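Local coordinates for protein alpha,alpha-trehalose-phosphate synthase (UDP-forming) (Burkholderia xenovorans, PDB 5V0T) that is a glycosyltransferase of family 20 with a GT-B fold, built from two Rossmann-like domains, and binds uridine-5'-diphosphate, at residues 269-274 / 364-369; 286-291 / 305-310. One frame throughout, in Å; residues are numbered along the deposited sequence.

Contact 1. Residues 269-274 / 364-369; sequences RKLIMS and RTAHVG. With EDO (1,2-ethanediol), chain K.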
ATOM      1  N   ARG A 269     -28.606   5.534  11.152  1.00 23.96           N
ATOM      2  CA  ARG A 269     -27.393   5.534  11.962  1.00 23.07           C
ATOM      3  C   ARG A 269     -26.227   6.019  11.113  1.00 19.98           C
ATOM      4  O   ARG A 269     -26.182   5.797   9.902  1.00 23.99           O
ATOM      5  CB  ARG A 269     -27.088   4.134  12.505  1.00 27.27           C
ATOM      6  CG  ARG A 269     -28.153   3.603  13.460  1.00 26.39           C
ATOM      7  CD  ARG A 269     -27.765   2.237  14.011  1.00 29.90           C
ATOM      8  NE  ARG A 269     -28.853   1.691  14.818  1.00 32.22           N
ATOM      9  CZ  ARG A 269     -29.552   0.608  14.505  1.00 31.77           C
ATOM     10  NH1 ARG A 269     -30.537   0.207  15.306  1.00 29.43           N
ATOM     11  NH2 ARG A 269     -29.269  -0.079  13.408  1.00 32.87           N
ATOM     12  N   LYS A 270     -25.276   6.694  11.752  1.00 21.34           N
ATOM     13  CA  LYS A 270     -24.113   7.131  11.002  1.00 21.60           C
ATOM     14  C   LYS A 270     -23.193   5.943  10.739  1.00 22.38           C
ATOM     15  O   LYS A 270     -23.249   4.917  11.425  1.00 21.80           O
ATOM     16  CB  LYS A 270     -23.373   8.252  11.745  1.00 20.81           C
ATOM     17  CG  LYS A 270     -24.230   9.551  11.848  1.00 20.18           C
ATOM     18  CD  LYS A 270     -23.402  10.722  12.384  1.00 23.27           C
ATOM     19  CE  LYS A 270     -24.235  12.012  12.383  1.00 31.99           C
ATOM     20  NZ  LYS A 270     -23.476  13.139  12.995  1.00 35.53           N
ATOM     21  N   LEU A 271     -22.342   6.084   9.734  1.00 22.55           N
ATOM     22  CA  LEU A 271     -21.482   4.991   9.299  1.00 19.71           C
ATOM     23  C   LEU A 271     -20.021   5.389   9.417  1.00 22.37           C
ATOM     24  O   LEU A 271     -19.590   6.373   8.809  1.00 17.74           O
ATOM     25  CB  LEU A 271     -21.799   4.586   7.859  1.00 19.97           C
ATOM     26  CG  LEU A 271     -20.917   3.497   7.254  1.00 22.35           C
ATOM     27  CD1 LEU A 271     -21.047   2.190   8.057  1.00 19.26           C
ATOM     28  CD2 LEU A 271     -21.314   3.281   5.803  1.00 20.32           C
ATOM     29  N   ILE A 272     -19.273   4.627  10.202  1.00 18.66           N
ATOM     30  CA  ILE A 272     -17.815   4.635  10.157  1.00 16.19           C
ATOM     31  C   ILE A 272     -17.380   3.480   9.262  1.00 13.36           C
ATOM     32  O   ILE A 272     -17.807   2.336   9.456  1.00 18.67           O
ATOM     33  CB  ILE A 272     -17.222   4.495  11.570  1.00 14.71           C
ATOM     34  CG1 ILE A 272     -17.743   5.611  12.489  1.00 16.45           C
ATOM     35  CG2 ILE A 272     -15.687   4.450  11.516  1.00 19.46           C
ATOM     36  CD1 ILE A 272     -17.454   5.364  13.981  1.00 21.19           C
ATOM     37  N   MET A 273     -16.522   3.763   8.281  1.00 16.06           N
ATOM     38  CA  MET A 273     -16.125   2.735   7.328  1.00 15.99           C
ATOM     39  C   MET A 273     -14.610   2.586   7.254  1.00 18.09           C
ATOM     40  O   MET A 273     -13.876   3.575   7.215  1.00 16.33           O
ATOM     41  CB  MET A 273     -16.686   3.038   5.935  1.00 15.75           C
ATOM     42  CG  MET A 273     -16.325   1.964   4.882  1.00 15.95           C
ATOM     43  SD  MET A 273     -17.311   2.243   3.416  1.00 18.21           S
ATOM     44  CE  MET A 273     -16.636   0.966   2.328  1.00 15.66           C
ATOM     45  N   SER A 274     -14.152   1.337   7.219  1.00 17.29           N
ATOM     46  CA  SER A 274     -12.754   0.995   7.008  1.00 15.95           C
ATOM     47  C   SER A 274     -12.657  -0.100   5.953  1.00 18.88           C
ATOM     48  O   SER A 274     -13.536  -0.965   5.851  1.00 17.94           O
ATOM     49  CB  SER A 274     -12.084   0.497   8.303  1.00 11.10           C
ATOM     50  OG  SER A 274     -11.985   1.521   9.295  1.00 16.80           O
ATOM     51  N   ARG A 364     -18.690   7.008  -0.250  1.00 19.72           N
ATOM     52  CA  ARG A 364     -19.473   8.234  -0.373  1.00 21.26           C
ATOM     53  C   ARG A 364     -20.627   8.296   0.629  1.00 24.87           C
ATOM     54  O   ARG A 364     -21.109   9.391   0.929  1.00 27.35           O
ATOM     55  CB  ARG A 364     -20.002   8.356  -1.815  1.00 25.16           C
ATOM     56  CG  ARG A 364     -20.664   9.694  -2.222  1.00 28.53           C
ATOM     57  CD  ARG A 364     -20.911   9.691  -3.735  1.00 27.53           C
ATOM     58  NE  ARG A 364     -21.436  10.948  -4.288  1.00 33.18           N
ATOM     59  CZ  ARG A 364     -20.685  11.892  -4.857  1.00 34.18           C
ATOM     60  NH1 ARG A 364     -19.357  11.753  -4.935  1.00 28.64           N
ATOM     61  NH2 ARG A 364     -21.257  12.988  -5.341  1.00 33.69           N
ATOM     62  N   THR A 365     -21.073   7.158   1.161  1.00 22.99           N
ATOM     63  CA  THR A 365     -22.127   7.159   2.169  1.00 23.33           C
ATOM     64  C   THR A 365     -21.603   7.164   3.602  1.00 24.07           C
ATOM     65  O   THR A 365     -22.409   7.228   4.529  1.00 25.18           O
ATOM     66  CB  THR A 365     -23.037   5.935   1.999  1.00 24.14           C
ATOM     67  OG1 THR A 365     -22.394   4.797   2.579  1.00 22.52           O
ATOM     68  CG2 THR A 365     -23.301   5.650   0.532  1.00 24.62           C
ATOM     69  N   ALA A 366     -20.290   7.078   3.810  1.00 21.85           N
ATOM     70  CA  ALA A 366     -19.717   6.919   5.142  1.00 18.61           C
ATOM     71  C   ALA A 366     -19.369   8.279   5.744  1.00 16.38           C
ATOM     72  O   ALA A 366     -18.562   9.028   5.181  1.00 19.25           O
ATOM     73  CB  ALA A 366     -18.471   6.031   5.078  1.00 17.72           C
ATOM     74  N   HIS A 367     -19.963   8.580   6.905  1.00 18.10           N
ATOM     75  CA  HIS A 367     -19.686   9.836   7.602  1.00 21.00           C
ATOM     76  C   HIS A 367     -18.231   9.940   8.030  1.00 19.88           C
ATOM     77  O   HIS A 367     -17.691  11.052   8.147  1.00 16.77           O
ATOM     78  CB  HIS A 367     -20.593   9.951   8.828  1.00 20.34           C
ATOM     79  CG  HIS A 367     -22.039   9.903   8.484  1.00 24.30           C
ATOM     80  ND1 HIS A 367     -22.694   8.722   8.209  1.00 24.36           N
ATOM     81  CD2 HIS A 367     -22.946  10.893   8.311  1.00 24.89           C
ATOM     82  CE1 HIS A 367     -23.948   8.988   7.889  1.00 26.30           C
ATOM     83  NE2 HIS A 367     -24.126  10.295   7.946  1.00 24.84           N
ATOM     84  N   VAL A 368     -17.582   8.803   8.257  1.00 19.55           N
ATOM     85  CA  VAL A 368     -16.197   8.776   8.715  1.00 18.99           C
ATOM     86  C   VAL A 368     -15.436   7.705   7.940  1.00 15.24           C
ATOM     87  O   VAL A 368     -15.889   6.544   7.880  1.00 18.19           O
ATOM     88  CB  VAL A 368     -16.082   8.509  10.228  1.00 18.06           C
ATOM     89  CG1 VAL A 368     -14.603   8.513  10.643  1.00 16.52           C
ATOM     90  CG2 VAL A 368     -16.875   9.558  11.019  1.00 20.69           C
ATOM     91  N   GLY A 369     -14.325   8.095   7.347  1.00 15.32           N
ATOM     92  CA  GLY A 369     -13.355   7.158   6.790  1.00 13.12           C
ATOM     93  C   GLY A 369     -12.260   6.928   7.814  1.00 15.21           C
ATOM     94  O   GLY A 369     -11.559   7.863   8.212  1.00 17.26           O
TER
HETATM   95  C1  EDO K 503     -26.469  -1.741  11.398  1.00 38.44           C
HETATM   96  O1  EDO K 503     -26.682  -0.484  12.057  1.00 38.54           O
HETATM   97  C2  EDO K 503     -26.148  -2.796  12.451  1.00 35.21           C
HETATM   98  O2  EDO K 503     -27.352  -3.187  13.134  1.00 30.83           O
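The carbonyl oxygen of V368 takes a hydrogen bond and a weaker CA-H contact from strand 270-275. The backbone N of M273 gives it a nearly straight hydrogen bond (165°) of 2.9 Å, M273 N to V368 O, and the CA-H group of I272 adds the weaker contact, I272 CA lying 3.5 Å from V368 O. One step earlier the direction reverses, and V368 N donates to L271 O at 3.2 Å. These bonds set I272 beside V368 and M273 beside G369 in parallel register. They join strands 270-275 and 368-371, the first and fourth of a Rossmann-like parallel sheet with strand order 3-2-1-4-5-6, where the order turns from one half to the other.

Ahead of strand 368-371, a side chain takes over the pairing. With CG anti to its carbonyl carbon (chi1 -59°), H367 swings its ring across to the start of the neighbouring strand, where ND1 accepts L271 N at 3.1 Å, the donor tilted 31° from the ring plane. K270 crosses this imidazole at about a right angle, its CG 3.8 Å above the ring centre in a CH-pi contact. A lysine suits the place because its aliphatic part covers the ring while its extended chain carries NZ on to L431 O.

On one face of the sheet, A366 is small enough to come close, its CB 3.6 Å from M273 CB, and L271 packs beside them; the side chain of M273 also touches L362 and F363 of helix 356-363. On the other face, the branched I272 and V368 lie side by side, pointing the same way, I272 CG1 4.0 Å from V368 CB, with V368 also touching helix 420-432.

Contact 2. Residues 286-291 / 305-310; sequences ERFRAF and VSFLQI. With EDO (1,2-ethanediol), chain K.
In the beta-alpha-beta unit formed by strand 270-275, helix 284-297 and strand 305-310, this contact packs the helix against the second strand. An aromatic cluster fills the 10.9 Å between the axes of segments 286-291 and 305-310. F307 is its middle ring: its edge points at the face of F288 in an offset edge-to-face pair (centroids 5.3 Å apart, planes at 75°), and also at the face of F291, with centroids 5.5 Å apart and planes at 63°. F307 CB sits 3.7 Å above the centre of the F291 ring, a CH-pi contact, while V305 CG1 approaches the edge of that ring, 4.2 Å from F291 CE1. Flat rings suit this interior because each offers both a broad face and a hydrogen-lined edge.

Toward the C-terminal end of the strand, polar groups join in. R287 crosses F307 at about a right angle, its CD 3.8 Å from F307 CZ; a bend at chi3 (-49°) then turns the guanidinium so that NH1 makes a weak hydrogen bond to Q309 OE1 at 3.3 Å. D276 ties both ends together, meeting R287 NH1 in a salt bridge and accepting Q309 NE2, which also donates to I310 O.

F288 is further covered by helix 319-339, strand 347-350 contributes I347 to all three phenylalanines, and F307 meets the ring of Y370 from strand 368-371.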
ATOM      1  N   GLU A 286      -6.165  -1.991  17.441  1.00 14.75           N
ATOM      2  CA  GLU A 286      -6.242  -0.676  18.079  1.00 16.21           C
ATOM      3  C   GLU A 286      -7.446   0.096  17.565  1.00 16.38           C
ATOM      4  O   GLU A 286      -8.119   0.803  18.326  1.00 17.18           O
ATOM      5  CB  GLU A 286      -4.963   0.131  17.816  1.00 19.50           C
ATOM      6  CG  GLU A 286      -3.695  -0.423  18.492  1.00 22.58           C
ATOM      7  CD  GLU A 286      -3.047  -1.556  17.713  1.00 24.80           C
ATOM      8  OE1 GLU A 286      -3.594  -1.978  16.674  1.00 22.74           O
ATOM      9  OE2 GLU A 286      -1.968  -2.022  18.134  1.00 24.87           O
ATOM     10  N   ARG A 287      -7.715  -0.023  16.271  1.00 15.91           N
ATOM     11  CA  ARG A 287      -8.859   0.632  15.647  1.00 19.48           C
ATOM     12  C   ARG A 287     -10.176   0.170  16.268  1.00 20.57           C
ATOM     13  O   ARG A 287     -11.063   0.986  16.567  1.00 17.59           O
ATOM     14  CB  ARG A 287      -8.823   0.324  14.153  1.00 25.56           C
ATOM     15  CG  ARG A 287      -9.877   0.978  13.374  1.00 28.32           C
ATOM     16  CD  ARG A 287      -9.751   0.715  11.918  1.00 26.14           C
ATOM     17  NE  ARG A 287      -8.407   0.936  11.382  1.00 22.40           N
ATOM     18  CZ  ARG A 287      -8.104   0.664  10.124  1.00 21.04           C
ATOM     19  NH1 ARG A 287      -9.063   0.181   9.353  1.00 17.36           N
ATOM     20  NH2 ARG A 287      -6.868   0.849   9.641  1.00 19.13           N
ATOM     21  N   PHE A 288     -10.329  -1.143  16.451  1.00 16.06           N
ATOM     22  CA  PHE A 288     -11.537  -1.665  17.093  1.00 20.17           C
ATOM     23  C   PHE A 288     -11.629  -1.194  18.542  1.00 18.70           C
ATOM     24  O   PHE A 288     -12.710  -0.833  19.016  1.00 19.06           O
ATOM     25  CB  PHE A 288     -11.563  -3.199  17.033  1.00 17.99           C
ATOM     26  CG  PHE A 288     -12.010  -3.780  15.693  1.00 18.21           C
ATOM     27  CD1 PHE A 288     -11.746  -3.128  14.494  1.00 16.39           C
ATOM     28  CD2 PHE A 288     -12.683  -4.997  15.654  1.00 17.36           C
ATOM     29  CE1 PHE A 288     -12.141  -3.675  13.268  1.00 14.86           C
ATOM     30  CE2 PHE A 288     -13.088  -5.560  14.438  1.00 17.83           C
ATOM     31  CZ  PHE A 288     -12.812  -4.889  13.239  1.00 15.17           C
ATOM     32  N   ARG A 289     -10.504  -1.196  19.260  1.00 14.76           N
ATOM     33  CA  ARG A 289     -10.512  -0.772  20.659  1.00 17.32           C
ATOM     34  C   ARG A 289     -10.895   0.697  20.815  1.00 13.13           C
ATOM     35  O   ARG A 289     -11.513   1.069  21.821  1.00 15.59           O
ATOM     36  CB  ARG A 289      -9.145  -1.053  21.297  1.00 19.14           C
ATOM     37  CG  ARG A 289      -8.901  -2.548  21.437  1.00 19.33           C
ATOM     38  CD  ARG A 289      -7.584  -2.928  22.102  1.00 23.55           C
ATOM     39  NE  ARG A 289      -7.547  -4.383  22.222  1.00 27.99           N
ATOM     40  CZ  ARG A 289      -6.548  -5.083  22.745  1.00 38.89           C
ATOM     41  NH1 ARG A 289      -5.477  -4.468  23.223  1.00 41.54           N
ATOM     42  NH2 ARG A 289      -6.631  -6.405  22.788  1.00 41.59           N
ATOM     43  N   ALA A 290     -10.538   1.547  19.854  1.00 16.39           N
ATOM     44  CA  ALA A 290     -10.926   2.950  19.976  1.00 17.68           C
ATOM     45  C   ALA A 290     -12.404   3.158  19.654  1.00 20.56           C
ATOM     46  O   ALA A 290     -13.033   4.051  20.228  1.00 17.22           O
ATOM     47  CB  ALA A 290     -10.046   3.811  19.070  1.00 14.56           C
ATOM     48  N   PHE A 291     -12.974   2.347  18.752  1.00 18.66           N
ATOM     49  CA  PHE A 291     -14.420   2.374  18.570  1.00 21.01           C
ATOM     50  C   PHE A 291     -15.126   1.879  19.824  1.00 20.24           C
ATOM     51  O   PHE A 291     -16.146   2.441  20.231  1.00 18.19           O
ATOM     52  CB  PHE A 291     -14.834   1.534  17.349  1.00 16.60           C
ATOM     53  CG  PHE A 291     -16.342   1.512  17.099  1.00 19.34           C
ATOM     54  CD1 PHE A 291     -17.026   2.679  16.780  1.00 17.98           C
ATOM     55  CD2 PHE A 291     -17.071   0.327  17.207  1.00 17.97           C
ATOM     56  CE1 PHE A 291     -18.405   2.664  16.557  1.00 17.85           C
ATOM     57  CE2 PHE A 291     -18.450   0.300  16.974  1.00 16.70           C
ATOM     58  CZ  PHE A 291     -19.122   1.472  16.641  1.00 18.17           C
ATOM     59  N   VAL A 305     -24.629   4.697  15.594  1.00 20.26           N
ATOM     60  CA  VAL A 305     -23.522   4.589  14.654  1.00 21.70           C
ATOM     61  C   VAL A 305     -23.168   3.114  14.546  1.00 20.67           C
ATOM     62  O   VAL A 305     -23.361   2.346  15.492  1.00 24.12           O
ATOM     63  CB  VAL A 305     -22.308   5.446  15.108  1.00 24.55           C
ATOM     64  CG1 VAL A 305     -21.824   5.016  16.489  1.00 19.85           C
ATOM     65  CG2 VAL A 305     -21.152   5.388  14.088  1.00 21.28           C
ATOM     66  N   SER A 306     -22.683   2.712  13.378  1.00 20.90           N
ATOM     67  CA  SER A 306     -22.115   1.385  13.185  1.00 18.21           C
ATOM     68  C   SER A 306     -20.802   1.511  12.430  1.00 20.47           C
ATOM     69  O   SER A 306     -20.578   2.471  11.692  1.00 15.18           O
ATOM     70  CB  SER A 306     -23.064   0.449  12.419  1.00 20.73           C
ATOM     71  OG  SER A 306     -24.041  -0.086  13.288  1.00 28.95           O
ATOM     72  N   PHE A 307     -19.928   0.528  12.648  1.00 17.33           N
ATOM     73  CA  PHE A 307     -18.565   0.519  12.133  1.00 14.48           C
ATOM     74  C   PHE A 307     -18.480  -0.658  11.160  1.00 18.39           C
ATOM     75  O   PHE A 307     -18.556  -1.823  11.571  1.00 17.88           O
ATOM     76  CB  PHE A 307     -17.571   0.420  13.296  1.00 15.29           C
ATOM     77  CG  PHE A 307     -16.130   0.213  12.892  1.00 12.72           C
ATOM     78  CD1 PHE A 307     -15.661   0.566  11.631  1.00 13.78           C
ATOM     79  CD2 PHE A 307     -15.233  -0.344  13.808  1.00 17.53           C
ATOM     80  CE1 PHE A 307     -14.323   0.347  11.273  1.00 16.63           C
ATOM     81  CE2 PHE A 307     -13.885  -0.569  13.458  1.00 17.38           C
ATOM     82  CZ  PHE A 307     -13.437  -0.209  12.197  1.00 17.62           C
ATOM     83  N   LEU A 308     -18.393  -0.345   9.874  1.00 17.62           N
ATOM     84  CA  LEU A 308     -18.177  -1.336   8.829  1.00 15.10           C
ATOM     85  C   LEU A 308     -16.670  -1.500   8.609  1.00 16.64           C
ATOM     86  O   LEU A 308     -15.995  -0.564   8.164  1.00 16.11           O
ATOM     87  CB  LEU A 308     -18.882  -0.893   7.546  1.00 19.12           C
ATOM     88  CG  LEU A 308     -18.609  -1.755   6.306  1.00 18.46           C
ATOM     89  CD1 LEU A 308     -19.117  -3.187   6.493  1.00 16.86           C
ATOM     90  CD2 LEU A 308     -19.210  -1.106   5.055  1.00 20.88           C
ATOM     91  N   GLN A 309     -16.135  -2.690   8.918  1.00 14.48           N
ATOM     92  CA  GLN A 309     -14.744  -3.027   8.619  1.00 13.43           C
ATOM     93  C   GLN A 309     -14.749  -4.112   7.551  1.00 16.09           C
ATOM     94  O   GLN A 309     -15.085  -5.272   7.826  1.00 19.87           O
ATOM     95  CB  GLN A 309     -13.983  -3.508   9.854  1.00 15.87           C
ATOM     96  CG  GLN A 309     -12.570  -4.043   9.504  1.00 13.91           C
ATOM     97  CD  GLN A 309     -11.601  -2.917   9.165  1.00 14.22           C
ATOM     98  OE1 GLN A 309     -11.332  -2.075   9.999  1.00 14.99           O
ATOM     99  NE2 GLN A 309     -11.075  -2.904   7.925  1.00 12.22           N
ATOM    100  N   ILE A 310     -14.401  -3.737   6.335  1.00 14.20           N
ATOM    101  CA  ILE A 310     -14.149  -4.710   5.280  1.00 15.51           C
ATOM    102  C   ILE A 310     -12.672  -5.082   5.371  1.00 14.90           C
ATOM    103  O   ILE A 310     -11.794  -4.211   5.289  1.00 18.74           O
ATOM    104  CB  ILE A 310     -14.522  -4.147   3.906  1.00 13.73           C
ATOM    105  CG1 ILE A 310     -16.029  -3.910   3.855  1.00 19.32           C
ATOM    106  CG2 ILE A 310     -14.095  -5.117   2.789  1.00 14.47           C
ATOM    107  CD1 ILE A 310     -16.550  -3.324   2.507  1.00 17.47           C
TER
HETATM  108  C1  EDO K 503     -26.469  -1.741  11.398  1.00 38.44           C
HETATM  109  O1  EDO K 503     -26.682  -0.484  12.057  1.00 38.54           O
HETATM  110  C2  EDO K 503     -26.148  -2.796  12.451  1.00 35.21           C
HETATM  111  O2  EDO K 503     -27.352  -3.187  13.134  1.00 30.83           O

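In the fold
Both contacts are buried and share one parallel sheet. Strand 270-275 pairs with strand 368-371 in contact 1 and, through L308, with strand 305-310 of contact 2: I272 O probably accepts L308 N, and L308 O probably accepts S274 N. Contact 1 lies within the sheet, so backbone hydrogen bonds carry much of it, helped by one imidazole and by short apolar touches. Contact 2 lies between sheet and helix, where side chains must bridge the gap, and large aromatic rings do most of the work. I272 connects the two by touching F291 and V305. One 1,2-ethanediol, probably from the crystallisation liquor, bonds to both R269 and S306.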